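Local coordinates for protein putative hyaluronoglucosaminidase (Clostridium perfringens, PDB 6PWI) that probably cleaves hexosaminide linkages in glycans as a secreted, cell-wall-attached family 84 glycoside hydrolase, this chain holding its N-terminal domain, catalytic barrel and a following helical region, at residues V50-D55 with K79-E84; D55-F60 with K93-I98; N70-V75 with Y149-L154; D108-D113 with G134-V139; V130-N135 with N164-L169. All blocks are in the same frame, centred on the assembly; numbering follows the deposited sequence.

Interaction 1 (V50-D55 with K79-E84)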
# COMPACT_ATOMS: atom_id res chain seq x y z
N VAL A 50 26.32 13.51 -16.36
CA VAL A 50 25.69 14.30 -17.40
C VAL A 50 25.18 15.59 -16.77
O VAL A 50 24.88 15.63 -15.58
CB VAL A 50 24.56 13.48 -18.06
CG1 VAL A 50 23.47 14.33 -18.70
CG2 VAL A 50 25.12 12.46 -19.04
N THR A 51 25.10 16.66 -17.58
CA THR A 51 24.53 17.92 -17.12
C THR A 51 23.18 18.13 -17.79
O THR A 51 23.06 17.99 -19.01
CB THR A 51 25.49 19.10 -17.34
OG1 THR A 51 26.77 18.75 -16.79
CG2 THR A 51 25.02 20.38 -16.68
N LEU A 52 22.17 18.45 -16.97
CA LEU A 52 20.83 18.73 -17.47
C LEU A 52 20.77 20.19 -17.90
O LEU A 52 21.26 21.07 -17.19
CB LEU A 52 19.81 18.47 -16.36
CG LEU A 52 19.71 17.03 -15.86
CD1 LEU A 52 18.70 16.93 -14.74
CD2 LEU A 52 19.34 16.08 -16.98
N GLY A 53 20.17 20.43 -19.07
CA GLY A 53 20.00 21.77 -19.61
C GLY A 53 18.72 22.42 -19.09
O GLY A 53 17.87 21.74 -18.51
N THR A 54 18.60 23.73 -19.30
CA THR A 54 17.41 24.48 -18.92
C THR A 54 16.31 24.22 -19.95
O THR A 54 15.13 24.25 -19.61
CB THR A 54 17.73 25.98 -18.81
OG1 THR A 54 18.73 26.11 -17.80
CG2 THR A 54 16.53 26.83 -18.42
N ASP A 55 16.72 23.98 -21.20
CA ASP A 55 15.79 23.74 -22.29
C ASP A 55 16.08 22.38 -22.91
O ASP A 55 17.22 22.10 -23.32
CB ASP A 55 15.80 24.89 -23.30
CG ASP A 55 15.27 26.20 -22.74
OD1 ASP A 55 16.10 27.08 -22.41
OD2 ASP A 55 14.03 26.35 -22.64
N LYS A 79 12.76 20.13 -12.05
CA LYS A 79 14.03 20.82 -12.21
C LYS A 79 13.86 22.07 -13.08
O LYS A 79 14.83 22.55 -13.66
CB LYS A 79 15.08 19.92 -12.87
CG LYS A 79 15.36 18.59 -12.18
CD LYS A 79 15.92 18.73 -10.78
CE LYS A 79 17.34 19.23 -10.75
NZ LYS A 79 17.87 19.22 -9.37
N GLY A 80 12.63 22.57 -13.18
CA GLY A 80 12.32 23.76 -13.96
C GLY A 80 12.93 23.72 -15.36
O GLY A 80 13.45 24.73 -15.83
N ILE A 81 12.87 22.55 -16.01
CA ILE A 81 13.31 22.38 -17.38
C ILE A 81 12.13 22.66 -18.32
O ILE A 81 11.13 21.94 -18.28
CB ILE A 81 13.86 20.95 -17.60
CG1 ILE A 81 15.06 20.66 -16.70
CG2 ILE A 81 14.17 20.72 -19.07
CD1 ILE A 81 15.58 19.24 -16.83
N ASN A 82 12.27 23.70 -19.14
CA ASN A 82 11.35 23.97 -20.24
C ASN A 82 11.66 22.99 -21.37
O ASN A 82 12.77 22.48 -21.46
CB ASN A 82 11.46 25.40 -20.75
CG ASN A 82 11.06 26.44 -19.73
OD1 ASN A 82 9.88 26.63 -19.46
ND2 ASN A 82 12.05 27.13 -19.17
N HIS A 83 10.66 22.75 -22.22
CA HIS A 83 10.79 21.76 -23.28
C HIS A 83 10.18 22.27 -24.57
O HIS A 83 9.29 23.12 -24.56
CB HIS A 83 10.11 20.45 -22.87
CG HIS A 83 8.63 20.59 -22.76
ND1 HIS A 83 7.77 20.22 -23.78
CD2 HIS A 83 7.85 21.08 -21.76
CE1 HIS A 83 6.53 20.47 -23.42
NE2 HIS A 83 6.55 21.00 -22.18
N GLU A 84 10.67 21.73 -25.68
CA GLU A 84 9.96 21.77 -26.94
C GLU A 84 9.88 20.34 -27.47
O GLU A 84 10.79 19.54 -27.24
CB GLU A 84 10.59 22.77 -27.90
CG GLU A 84 10.27 24.20 -27.53
CD GLU A 84 10.59 25.25 -28.58
OE1 GLU A 84 11.59 25.08 -29.31
OE2 GLU A 84 9.83 26.24 -28.67
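Thr-54 O is the polar atom on which the two segments converge. It accepts the backbone N-H of Asn-82 at 3.0 Å from Asn-82 N, in a bond that is noticeably bent, 132° at the hydrogen. The CA-H of Ile-81 is directed at the same oxygen, with Ile-81 CA 3.4 Å from Thr-54 O. One residue further on, Asp-55 CA lies 3.4 Å from Asn-82 O, its hydrogen directed at that oxygen. Asp-55 and Asn-82 thus begin the parallel pairing of their strands. Their side chains lie side by side and point the same way, carboxylate and amide planes 21° apart; the carboxylate is poorly ordered, and the pair meets through Asp-55 OD2 and Asn-82 CB without a hydrogen bond.

Ile-81 then covers the Gly-53 carbonyl and goes on to Leu-52. Its CG1 stands beside its backbone N (chi1 -60°), which brings that branch against the peptide, Ile-81 CG1 lying 3.5 Å from Gly-53 O. At the tip, Ile-81 CD1 is 4.3 Å from Leu-52 CB. Gly-80, at positive phi, is the C-prime residue of a Schellman motif: Ile-81 N returns to Leu-76 O and Gly-80 N to Ser-77 O.

The contact therefore sits where helix 66-78 ends and strand 82-85 starts, closing a beta-alpha-beta crossover from strand 55-60. On its other flank Leu-52 packs on Phe-158 of helix 144-158, Val-50 pairs with Leu-166 of strand 165-175, and Gly-53 N bonds to Thr-94 OG1, by strand 94-100.

Interaction 2 (D55-F60 with K93-I98)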
# COMPACT_ATOMS: atom_id res chain seq x y z
N ASP A 55 16.72 23.98 -21.20
CA ASP A 55 15.79 23.74 -22.29
C ASP A 55 16.08 22.38 -22.91
O ASP A 55 17.22 22.10 -23.32
CB ASP A 55 15.80 24.89 -23.30
CG ASP A 55 15.27 26.20 -22.74
OD1 ASP A 55 16.10 27.08 -22.41
OD2 ASP A 55 14.03 26.35 -22.64
N ALA A 56 15.04 21.54 -22.98
CA ALA A 56 15.17 20.16 -23.42
C ALA A 56 14.28 19.88 -24.64
O ALA A 56 13.25 20.52 -24.84
CB ALA A 56 14.85 19.22 -22.28
N ASN A 57 14.73 18.91 -25.44
CA ASN A 57 13.97 18.36 -26.54
C ASN A 57 13.32 17.07 -26.07
O ASN A 57 13.98 16.22 -25.48
CB ASN A 57 14.86 18.12 -27.77
CG ASN A 57 14.14 17.42 -28.91
OD1 ASN A 57 13.14 17.93 -29.43
ND2 ASN A 57 14.63 16.26 -29.31
N VAL A 58 12.01 16.94 -26.37
CA VAL A 58 11.19 15.82 -25.94
C VAL A 58 10.63 15.13 -27.18
O VAL A 58 10.00 15.76 -28.03
CB VAL A 58 10.05 16.32 -25.04
CG1 VAL A 58 9.08 15.21 -24.72
CG2 VAL A 58 10.58 16.96 -23.77
N VAL A 59 10.85 13.81 -27.26
CA VAL A 59 10.36 13.00 -28.36
C VAL A 59 9.47 11.89 -27.79
O VAL A 59 9.96 11.01 -27.09
CB VAL A 59 11.54 12.40 -29.16
CG1 VAL A 59 11.06 11.54 -30.32
CG2 VAL A 59 12.50 13.48 -29.63
N PHE A 60 8.18 11.94 -28.11
CA PHE A 60 7.27 10.86 -27.77
C PHE A 60 6.92 10.08 -29.03
O PHE A 60 6.53 10.65 -30.03
CB PHE A 60 5.94 11.39 -27.23
CG PHE A 60 6.00 12.28 -26.01
CD1 PHE A 60 6.44 11.79 -24.79
CD2 PHE A 60 5.57 13.60 -26.08
CE1 PHE A 60 6.47 12.61 -23.67
CE2 PHE A 60 5.59 14.42 -24.96
CZ PHE A 60 6.05 13.92 -23.76
N LYS A 93 20.98 19.99 -27.42
CA LYS A 93 20.17 20.08 -26.21
C LYS A 93 20.20 18.76 -25.44
O LYS A 93 20.77 17.78 -25.89
CB LYS A 93 18.71 20.40 -26.57
CG LYS A 93 18.42 21.79 -27.10
CD LYS A 93 16.97 21.93 -27.55
CE LYS A 93 16.62 23.28 -28.13
NZ LYS A 93 16.73 24.35 -27.11
N THR A 94 19.57 18.77 -24.25
CA THR A 94 19.20 17.56 -23.52
C THR A 94 17.96 16.95 -24.17
O THR A 94 17.03 17.67 -24.52
CB THR A 94 18.91 17.85 -22.04
OG1 THR A 94 19.99 18.56 -21.44
CG2 THR A 94 18.63 16.60 -21.24
N ASN A 95 17.96 15.62 -24.30
CA ASN A 95 16.91 14.89 -25.00
C ASN A 95 16.21 13.91 -24.06
O ASN A 95 16.85 13.15 -23.34
CB ASN A 95 17.48 14.14 -26.22
CG ASN A 95 17.92 15.06 -27.35
OD1 ASN A 95 17.12 15.40 -28.22
ND2 ASN A 95 19.19 15.43 -27.36
N PHE A 96 14.86 13.94 -24.08
CA PHE A 96 14.04 12.92 -23.44
C PHE A 96 13.26 12.16 -24.51
O PHE A 96 12.42 12.75 -25.18
CB PHE A 96 13.06 13.56 -22.46
CG PHE A 96 13.72 14.22 -21.28
CD1 PHE A 96 13.85 13.55 -20.07
CD2 PHE A 96 14.26 15.50 -21.38
CE1 PHE A 96 14.48 14.15 -18.99
CE2 PHE A 96 14.89 16.10 -20.30
CZ PHE A 96 15.00 15.42 -19.11
N LEU A 97 13.57 10.87 -24.70
CA LEU A 97 12.83 10.07 -25.66
C LEU A 97 12.02 9.01 -24.91
O LEU A 97 12.56 8.26 -24.10
CB LEU A 97 13.79 9.39 -26.66
CG LEU A 97 15.01 10.17 -27.16
CD1 LEU A 97 15.69 9.43 -28.29
CD2 LEU A 97 14.66 11.58 -27.60
N ILE A 98 10.71 8.97 -25.19
CA ILE A 98 9.84 7.96 -24.60
C ILE A 98 9.26 7.10 -25.72
O ILE A 98 8.67 7.62 -26.66
CB ILE A 98 8.73 8.59 -23.73
CG1 ILE A 98 9.29 9.63 -22.74
CG2 ILE A 98 7.92 7.52 -23.03
CD1 ILE A 98 10.26 9.08 -21.72
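This is a parallel strand pair inside the mixed sheet of the N-terminal domain, strand 55-60 running beside strand 94-100 with 82-85 and 136-141 as the outer neighbours. From Asn-57 with Asn-95 to Phe-60 with Ile-98 the register is unbroken, and the segments are inclined by 23°. Asn-57 bonds through both its backbone groups, N to Thr-94 O and O to Phe-96 N, each at 2.8 Å; Val-59 does the same with Phe-96 O and Ile-98 N.

On one face Ala-56 CB meets the edge of the Phe-96 ring, in its plane, 3.7 Å from Phe-96 CE2. Phe-60 lies alongside Ile-98, and Leu-72 and Leu-76 of helix 66-78 cover this side. On the other face Val-59 CG2 touches Leu-97 CD2 at 3.5 Å. Beside them, Asn-57 ND2 donates to Asn-95 OD1 over 2.9 Å. The bond lies in the plane of both amides, although these are turned 83° against each other.

Asn-57 OD1 is held by Ser-86 OG and Asn-95 ND2 by Lys-90 O. Two buried amides thus have donors and acceptors paired by neutral partners, which should fix their rotation.

Interaction 3 (N70-V75 with Y149-L154)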
# COMPACT_ATOMS: atom_id res chain seq x y z
N ASN A 70 2.13 13.56 -19.75
CA ASN A 70 1.97 14.43 -18.59
C ASN A 70 2.93 14.04 -17.47
O ASN A 70 3.43 14.91 -16.75
CB ASN A 70 0.52 14.44 -18.09
CG ASN A 70 -0.41 15.22 -18.99
OD1 ASN A 70 -0.02 16.22 -19.58
ND2 ASN A 70 -1.66 14.79 -19.09
N ARG A 71 3.20 12.74 -17.35
CA ARG A 71 4.12 12.24 -16.34
C ARG A 71 5.54 12.76 -16.60
O ARG A 71 6.26 13.09 -15.66
CB ARG A 71 4.06 10.72 -16.23
CG ARG A 71 4.78 10.15 -15.02
CD ARG A 71 4.26 10.66 -13.69
NE ARG A 71 4.19 9.56 -12.74
CZ ARG A 71 3.80 9.68 -11.47
NH1 ARG A 71 3.46 10.86 -10.99
NH2 ARG A 71 3.77 8.61 -10.69
N LEU A 72 5.95 12.82 -17.88
CA LEU A 72 7.28 13.33 -18.19
C LEU A 72 7.34 14.82 -17.88
O LEU A 72 8.34 15.30 -17.36
CB LEU A 72 7.65 13.05 -19.65
CG LEU A 72 9.04 13.56 -20.05
CD1 LEU A 72 10.14 12.66 -19.51
CD2 LEU A 72 9.17 13.72 -21.55
N LEU A 73 6.26 15.53 -18.19
CA LEU A 73 6.24 16.98 -18.02
C LEU A 73 6.30 17.36 -16.54
O LEU A 73 6.93 18.36 -16.20
CB LEU A 73 5.04 17.58 -18.75
CG LEU A 73 5.01 17.35 -20.26
CD1 LEU A 73 3.87 18.09 -20.94
CD2 LEU A 73 6.34 17.71 -20.91
N GLU A 74 5.68 16.54 -15.68
CA GLU A 74 5.84 16.61 -14.23
C GLU A 74 7.31 16.49 -13.87
O GLU A 74 7.84 17.26 -13.06
CB GLU A 74 5.16 15.41 -13.56
CG GLU A 74 3.90 15.73 -12.78
CD GLU A 74 3.47 14.58 -11.87
OE1 GLU A 74 4.07 14.44 -10.78
OE2 GLU A 74 2.56 13.82 -12.26
N VAL A 75 7.98 15.50 -14.48
CA VAL A 75 9.37 15.22 -14.16
C VAL A 75 10.25 16.40 -14.58
O VAL A 75 11.17 16.75 -13.85
CB VAL A 75 9.82 13.88 -14.78
CG1 VAL A 75 11.34 13.75 -14.84
CG2 VAL A 75 9.22 12.70 -14.03
N TYR A 149 5.89 3.75 -15.86
CA TYR A 149 6.69 3.29 -14.73
C TYR A 149 8.14 3.75 -14.87
O TYR A 149 8.74 4.21 -13.88
CB TYR A 149 6.60 1.77 -14.53
CG TYR A 149 5.19 1.24 -14.45
CD1 TYR A 149 4.20 1.94 -13.76
CD2 TYR A 149 4.83 0.06 -15.08
CE1 TYR A 149 2.90 1.47 -13.70
CE2 TYR A 149 3.53 -0.42 -15.02
CZ TYR A 149 2.56 0.29 -14.33
OH TYR A 149 1.27 -0.17 -14.27
N GLY A 150 8.70 3.65 -16.08
CA GLY A 150 10.04 4.14 -16.36
C GLY A 150 10.21 5.60 -15.96
O GLY A 150 11.17 5.97 -15.29
N ILE A 151 9.22 6.42 -16.36
CA ILE A 151 9.26 7.85 -16.11
C ILE A 151 9.11 8.13 -14.61
O ILE A 151 9.65 9.11 -14.11
CB ILE A 151 8.21 8.58 -16.96
CG1 ILE A 151 8.44 8.35 -18.46
CG2 ILE A 151 8.17 10.06 -16.63
CD1 ILE A 151 7.28 8.76 -19.33
N THR A 152 8.37 7.26 -13.91
CA THR A 152 8.21 7.36 -12.47
C THR A 152 9.56 7.13 -11.78
O THR A 152 9.88 7.81 -10.81
CB THR A 152 7.10 6.44 -11.92
OG1 THR A 152 5.85 6.80 -12.51
CG2 THR A 152 6.97 6.49 -10.42
N SER A 153 10.35 6.19 -12.31
CA SER A 153 11.69 6.00 -11.76
C SER A 153 12.51 7.27 -11.95
O SER A 153 13.24 7.65 -11.03
CB SER A 153 12.36 4.79 -12.33
OG SER A 153 11.79 3.61 -11.78
N LEU A 154 12.36 7.94 -13.10
CA LEU A 154 13.04 9.21 -13.33
C LEU A 154 12.57 10.27 -12.33
O LEU A 154 13.36 11.11 -11.91
CB LEU A 154 12.80 9.70 -14.77
CG LEU A 154 13.64 9.03 -15.85
CD1 LEU A 154 13.21 9.52 -17.23
CD2 LEU A 154 15.13 9.26 -15.62
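Ile-151 CG2 is the apolar centre, a methyl pressed onto the backbone of the facing helix turn. It lies 3.7 Å from Leu-72 CA and equally far from Arg-71 O. This branch stands anti to the Ile-151 backbone N while CG1 lies beside it (chi1 -60°), so the methyl enters between Arg-71, Leu-72 and Val-75. Val-75 CG2 approaches it across at 3.9 Å from Ile-151 CG2, and Val-75 CG1 extends the apolar row to Leu-154 CB.

Outward, the aliphatic part of Arg-71 slides past Ile-151 in the opposite direction, its CG 3.8 Å from Ile-151 CG2. Bends at chi2 and chi3 then bring the guanidinium edge to Thr-152. Arg-71 NE donates to Thr-152 OG1 at 3.2 Å, the oxygen tilted 21° from the guanidinium plane, and NH2 adds a weak bond to the same oxygen. That hydroxyl also bonds to Phe-148 O, one turn back in its own helix. Arg-71 NH1 forms a salt bridge with Glu-74 OE2 at 3.3 Å, its hydrogen bond weak. Together Thr-152 and Glu-74 help fix the rotation of the group.

Segments 70-75 and 149-154 run almost parallel, 8° apart with axes 9.4 Å from each other, and their helices share one face of the mixed sheet. Tyr-149, in a cation-pi contact with Arg-180, and Ser-153, bonded to Lys-207, join this layer to the catalytic barrel: a side-by-side helix pair of an alpha/beta domain.

Interaction 4 (D108-D113 with G134-V139)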
# COMPACT_ATOMS: atom_id res chain seq x y z
N ASP A 108 12.34 3.41 -30.38
CA ASP A 108 12.65 2.00 -30.54
C ASP A 108 13.92 1.87 -31.37
O ASP A 108 14.82 1.09 -31.04
CB ASP A 108 11.47 1.23 -31.15
CG ASP A 108 11.72 -0.27 -31.29
OD1 ASP A 108 12.40 -0.84 -30.42
OD2 ASP A 108 11.23 -0.85 -32.27
N LYS A 109 14.00 2.68 -32.44
CA LYS A 109 15.13 2.70 -33.35
C LYS A 109 16.40 3.07 -32.60
O LYS A 109 17.43 2.40 -32.75
CB LYS A 109 14.85 3.70 -34.48
CG LYS A 109 15.77 3.60 -35.68
CD LYS A 109 15.18 4.22 -36.93
CE LYS A 109 15.98 3.90 -38.18
NZ LYS A 109 17.34 4.46 -38.07
N TYR A 110 16.34 4.12 -31.78
CA TYR A 110 17.49 4.58 -31.02
C TYR A 110 18.05 3.45 -30.16
O TYR A 110 19.27 3.29 -30.09
CB TYR A 110 17.18 5.86 -30.23
CG TYR A 110 18.15 6.15 -29.12
CD1 TYR A 110 19.32 6.87 -29.35
CD2 TYR A 110 17.91 5.69 -27.83
CE1 TYR A 110 20.22 7.12 -28.33
CE2 TYR A 110 18.81 5.93 -26.80
CZ TYR A 110 19.96 6.65 -27.05
OH TYR A 110 20.82 6.87 -26.02
N PHE A 111 17.18 2.66 -29.53
CA PHE A 111 17.63 1.58 -28.66
C PHE A 111 18.25 0.45 -29.48
O PHE A 111 19.29 -0.08 -29.10
CB PHE A 111 16.51 1.05 -27.77
CG PHE A 111 16.33 1.82 -26.48
CD1 PHE A 111 16.97 1.42 -25.32
CD2 PHE A 111 15.52 2.95 -26.44
CE1 PHE A 111 16.81 2.13 -24.14
CE2 PHE A 111 15.36 3.66 -25.26
CZ PHE A 111 16.01 3.25 -24.11
N THR A 112 17.61 0.10 -30.60
CA THR A 112 18.13 -0.92 -31.51
C THR A 112 19.49 -0.51 -32.07
O THR A 112 20.44 -1.28 -31.99
CB THR A 112 17.11 -1.21 -32.62
OG1 THR A 112 15.96 -1.77 -31.99
CG2 THR A 112 17.65 -2.15 -33.68
N ASP A 113 19.57 0.71 -32.62
CA ASP A 113 20.73 1.17 -33.36
C ASP A 113 21.93 1.33 -32.44
O ASP A 113 23.06 1.16 -32.88
CB ASP A 113 20.46 2.49 -34.09
CG ASP A 113 19.63 2.38 -35.36
OD1 ASP A 113 19.33 1.24 -35.78
OD2 ASP A 113 19.30 3.44 -35.93
N GLY A 134 25.00 10.37 -22.23
CA GLY A 134 25.29 11.64 -22.88
C GLY A 134 24.12 12.61 -22.74
O GLY A 134 23.65 12.87 -21.63
N ASN A 135 23.65 13.12 -23.87
CA ASN A 135 22.56 14.09 -23.88
C ASN A 135 21.23 13.38 -24.13
O ASN A 135 20.24 14.05 -24.43
CB ASN A 135 22.81 15.18 -24.92
CG ASN A 135 22.93 14.62 -26.33
OD1 ASN A 135 23.33 13.47 -26.52
ND2 ASN A 135 22.58 15.42 -27.32
N VAL A 136 21.21 12.05 -24.01
CA VAL A 136 19.98 11.28 -24.22
C VAL A 136 19.51 10.67 -22.90
O VAL A 136 20.23 9.88 -22.28
CB VAL A 136 20.15 10.19 -25.30
CG1 VAL A 136 18.81 9.56 -25.66
CG2 VAL A 136 20.86 10.71 -26.54
N ILE A 137 18.29 11.03 -22.49
CA ILE A 137 17.60 10.31 -21.43
C ILE A 137 16.41 9.59 -22.07
O ILE A 137 15.48 10.23 -22.55
CB ILE A 137 17.17 11.25 -20.29
CG1 ILE A 137 18.38 11.93 -19.65
CG2 ILE A 137 16.34 10.51 -19.25
CD1 ILE A 137 18.02 13.08 -18.73
N ALA A 138 16.46 8.25 -22.08
CA ALA A 138 15.50 7.47 -22.84
C ALA A 138 14.76 6.47 -21.94
O ALA A 138 15.31 5.98 -20.95
CB ALA A 138 16.19 6.79 -24.00
N VAL A 139 13.52 6.18 -22.32
CA VAL A 139 12.72 5.13 -21.71
C VAL A 139 12.09 4.31 -22.83
O VAL A 139 11.44 4.87 -23.71
CB VAL A 139 11.64 5.70 -20.77
CG1 VAL A 139 10.70 4.62 -20.26
CG2 VAL A 139 12.23 6.49 -19.62
O HOH W 1 20.09 7.25 -23.49
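The rings of Tyr-110 and Phe-111, successive residues on one helix turn, both come down on strand 136-141, and both meet its aliphatic groups obliquely. Tyr-110 and Val-136 approach from opposite directions: Val-136 CG1 lies 3.4 Å from Tyr-110 CZ and equally close to its OH. Further back along the ring, Tyr-110 CE2 is 3.9 Å from Ala-138 CB. Phe-111 reaches that same methyl from the neighbouring position, with CE2 3.5 Å from Ala-138 CB, and its CE2 also approaches the carbonyl carbon of Val-139. Both rings therefore touch Ala-138 CB. With CG anti to the backbone N (chi1 162°), the ring of Tyr-110 reaches from the helix across to the strand and puts CZ and OH on Val-136 CG1.

At the phenol end a water links the two segments. It sits 2.7 Å from Tyr-110 OH and donates to Val-136 O at 2.9 Å. On the solvent side of the helix Lys-109 NZ and Asp-113 OD2 form a salt bridge of 3.1 Å, one turn apart.

Helix segment 108-113 lies across strand segment 136-139 at 107°, their axes 9.6 Å apart, on the sheet face that bears Val-136 and Ala-138. Ile-89 also touches Tyr-110, while Leu-116 and Val-129 touch Phe-111. The chemistry is that of an aromatic-aliphatic layer: dispersion between rings and methyls holds helix to sheet, and the polar link is indirect, through one water between Tyr-110 OH and Val-136 O.

Interaction 5 (V130-N135 with N164-L169)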
# COMPACT_ATOMS: atom_id res chain seq x y z
N VAL A 130 15.35 2.20 -18.57
CA VAL A 130 15.69 3.61 -18.49
C VAL A 130 17.18 3.76 -18.80
O VAL A 130 18.01 3.10 -18.19
CB VAL A 130 15.33 4.22 -17.12
CG1 VAL A 130 15.67 5.70 -17.05
CG2 VAL A 130 13.86 4.01 -16.77
N SER A 131 17.50 4.63 -19.76
CA SER A 131 18.89 4.83 -20.14
C SER A 131 19.27 6.30 -20.02
O SER A 131 18.58 7.17 -20.55
CB SER A 131 19.14 4.30 -21.52
OG SER A 131 20.17 5.03 -22.15
N VAL A 132 20.36 6.56 -19.30
CA VAL A 132 20.95 7.89 -19.20
C VAL A 132 22.36 7.80 -19.78
O VAL A 132 23.23 7.16 -19.18
CB VAL A 132 20.94 8.42 -17.75
CG1 VAL A 132 21.70 9.73 -17.62
CG2 VAL A 132 19.53 8.57 -17.20
N LYS A 133 22.54 8.41 -20.95
CA LYS A 133 23.78 8.34 -21.72
C LYS A 133 23.95 9.61 -22.55
O LYS A 133 23.15 9.88 -23.45
CB LYS A 133 23.78 7.09 -22.60
CG LYS A 133 25.14 6.62 -23.08
CD LYS A 133 25.06 5.41 -23.98
CE LYS A 133 26.41 4.96 -24.50
NZ LYS A 133 26.27 3.84 -25.46
N GLY A 134 25.00 10.37 -22.23
CA GLY A 134 25.29 11.64 -22.88
C GLY A 134 24.12 12.61 -22.74
O GLY A 134 23.65 12.87 -21.63
N ASN A 135 23.65 13.12 -23.87
CA ASN A 135 22.56 14.09 -23.88
C ASN A 135 21.23 13.38 -24.13
O ASN A 135 20.24 14.05 -24.43
CB ASN A 135 22.81 15.18 -24.92
CG ASN A 135 22.93 14.62 -26.33
OD1 ASN A 135 23.33 13.47 -26.52
ND2 ASN A 135 22.58 15.42 -27.32
N ASN A 164 22.25 20.07 -11.02
CA ASN A 164 21.85 19.72 -12.37
C ASN A 164 22.79 18.66 -12.94
O ASN A 164 22.93 18.53 -14.16
CB ASN A 164 21.67 20.97 -13.25
CG ASN A 164 22.92 21.83 -13.34
OD1 ASN A 164 23.87 21.64 -12.58
ND2 ASN A 164 22.92 22.78 -14.26
N GLU A 165 23.40 17.87 -12.05
CA GLU A 165 24.26 16.77 -12.46
C GLU A 165 23.57 15.43 -12.22
O GLU A 165 22.97 15.21 -11.17
CB GLU A 165 25.62 16.84 -11.76
CG GLU A 165 26.50 17.98 -12.25
CD GLU A 165 27.89 18.03 -11.64
OE1 GLU A 165 28.26 17.07 -10.93
OE2 GLU A 165 28.60 19.02 -11.88
N LEU A 166 23.69 14.53 -13.20
CA LEU A 166 22.96 13.27 -13.24
C LEU A 166 23.90 12.16 -13.70
O LEU A 166 24.57 12.30 -14.72
CB LEU A 166 21.79 13.44 -14.22
CG LEU A 166 20.96 12.19 -14.48
CD1 LEU A 166 20.24 11.76 -13.22
CD2 LEU A 166 19.96 12.42 -15.60
N LYS A 167 23.92 11.05 -12.96
CA LYS A 167 24.81 9.93 -13.26
C LYS A 167 24.28 9.16 -14.46
O LYS A 167 23.08 8.91 -14.56
CB LYS A 167 24.91 8.98 -12.06
CG LYS A 167 25.48 9.58 -10.78
CD LYS A 167 25.93 8.53 -9.79
CE LYS A 167 26.95 9.06 -8.80
NZ LYS A 167 27.78 7.96 -8.25
N GLU A 168 25.19 8.78 -15.36
CA GLU A 168 24.84 7.91 -16.47
C GLU A 168 24.49 6.54 -15.91
O GLU A 168 25.27 5.97 -15.15
CB GLU A 168 26.04 7.74 -17.41
CG GLU A 168 26.41 8.98 -18.20
CD GLU A 168 27.11 8.68 -19.52
OE1 GLU A 168 27.77 7.62 -19.60
OE2 GLU A 168 26.97 9.48 -20.46
N LEU A 169 23.33 6.00 -16.30
CA LEU A 169 22.87 4.74 -15.74
C LEU A 169 22.02 3.98 -16.75
O LEU A 169 21.57 4.54 -17.75
CB LEU A 169 22.10 5.02 -14.44
CG LEU A 169 20.88 5.93 -14.57
CD1 LEU A 169 19.62 5.12 -14.86
CD2 LEU A 169 20.70 6.76 -13.31
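Val-132 spreads its two methyls over Leu-166 and Leu-169, crossing both leucines at a slant. Its CG1 lies 3.8 Å from Leu-166 CD2 and close to Lys-167 O, while CG2 is 4.0 Å from Leu-169 CG. The Leu-169 side chain takes the position between its own backbone N and carbonyl carbon (chi1 59°), which turns CG back toward the valine.

The backbones bond at one end of this patch. Val-132 N donates almost straight to Leu-169 O at 2.8 Å, whereas the return bond from Leu-169 N to Val-132 O is weak. The strands cross here at 116°, far from a regular antiparallel pair, and soon part. Glu-168 takes over where they diverge: its extended chain passes Val-132 O and delivers OE2 to the backbone N of Gly-134, 2.8 Å away, the N-H meeting OE2 from 38° out of the carboxylate plane. The carboxylate thus bonds Gly-134 beyond the backbone pairing and probably steadies the turn, where Gly-134 has positive phi. Asp-46 lies near the other carboxylate oxygen, a like charge that may raise the proton affinity of Glu-168.

The contact joins strand 127-133 to strand 165-175 just before the turn into 136-141. Strand 48-51 pairs with 165-175 beyond it, and Ile-157 and Phe-158 of helix 144-158 pack against Leu-166 on the face that carries Leu-166 and Leu-169, Ile-157 also touching Leu-169.

Overall arrangement
All five contacts belong to the N-terminal domain. Interactions 1, 2, 4 and 5 follow its mixed sheet: Asn-82 O meets Ala-56 N at 2.9 Å between 1 and 2, Asn-95 O meets Ile-137 N at 2.7 Å between 2 and 4, and Ala-138 N meets Ser-131 O at 2.8 Å between 4 and 5. Val-50 N and Leu-166 O, 2.7 Å apart, tie 5 to 1. Interaction 3, the helical layer on one face, meets 2, 4 and 5 through Leu-72, Ile-151, Gly-150 and Leu-154, and 1 through Leu-73 on His-83; interaction 4's helix covers the other. None lies near the predicted proton donor Asp-299. Interaction 3 centres about 20 Å from the chain's centre, the others 30 to 33 Å.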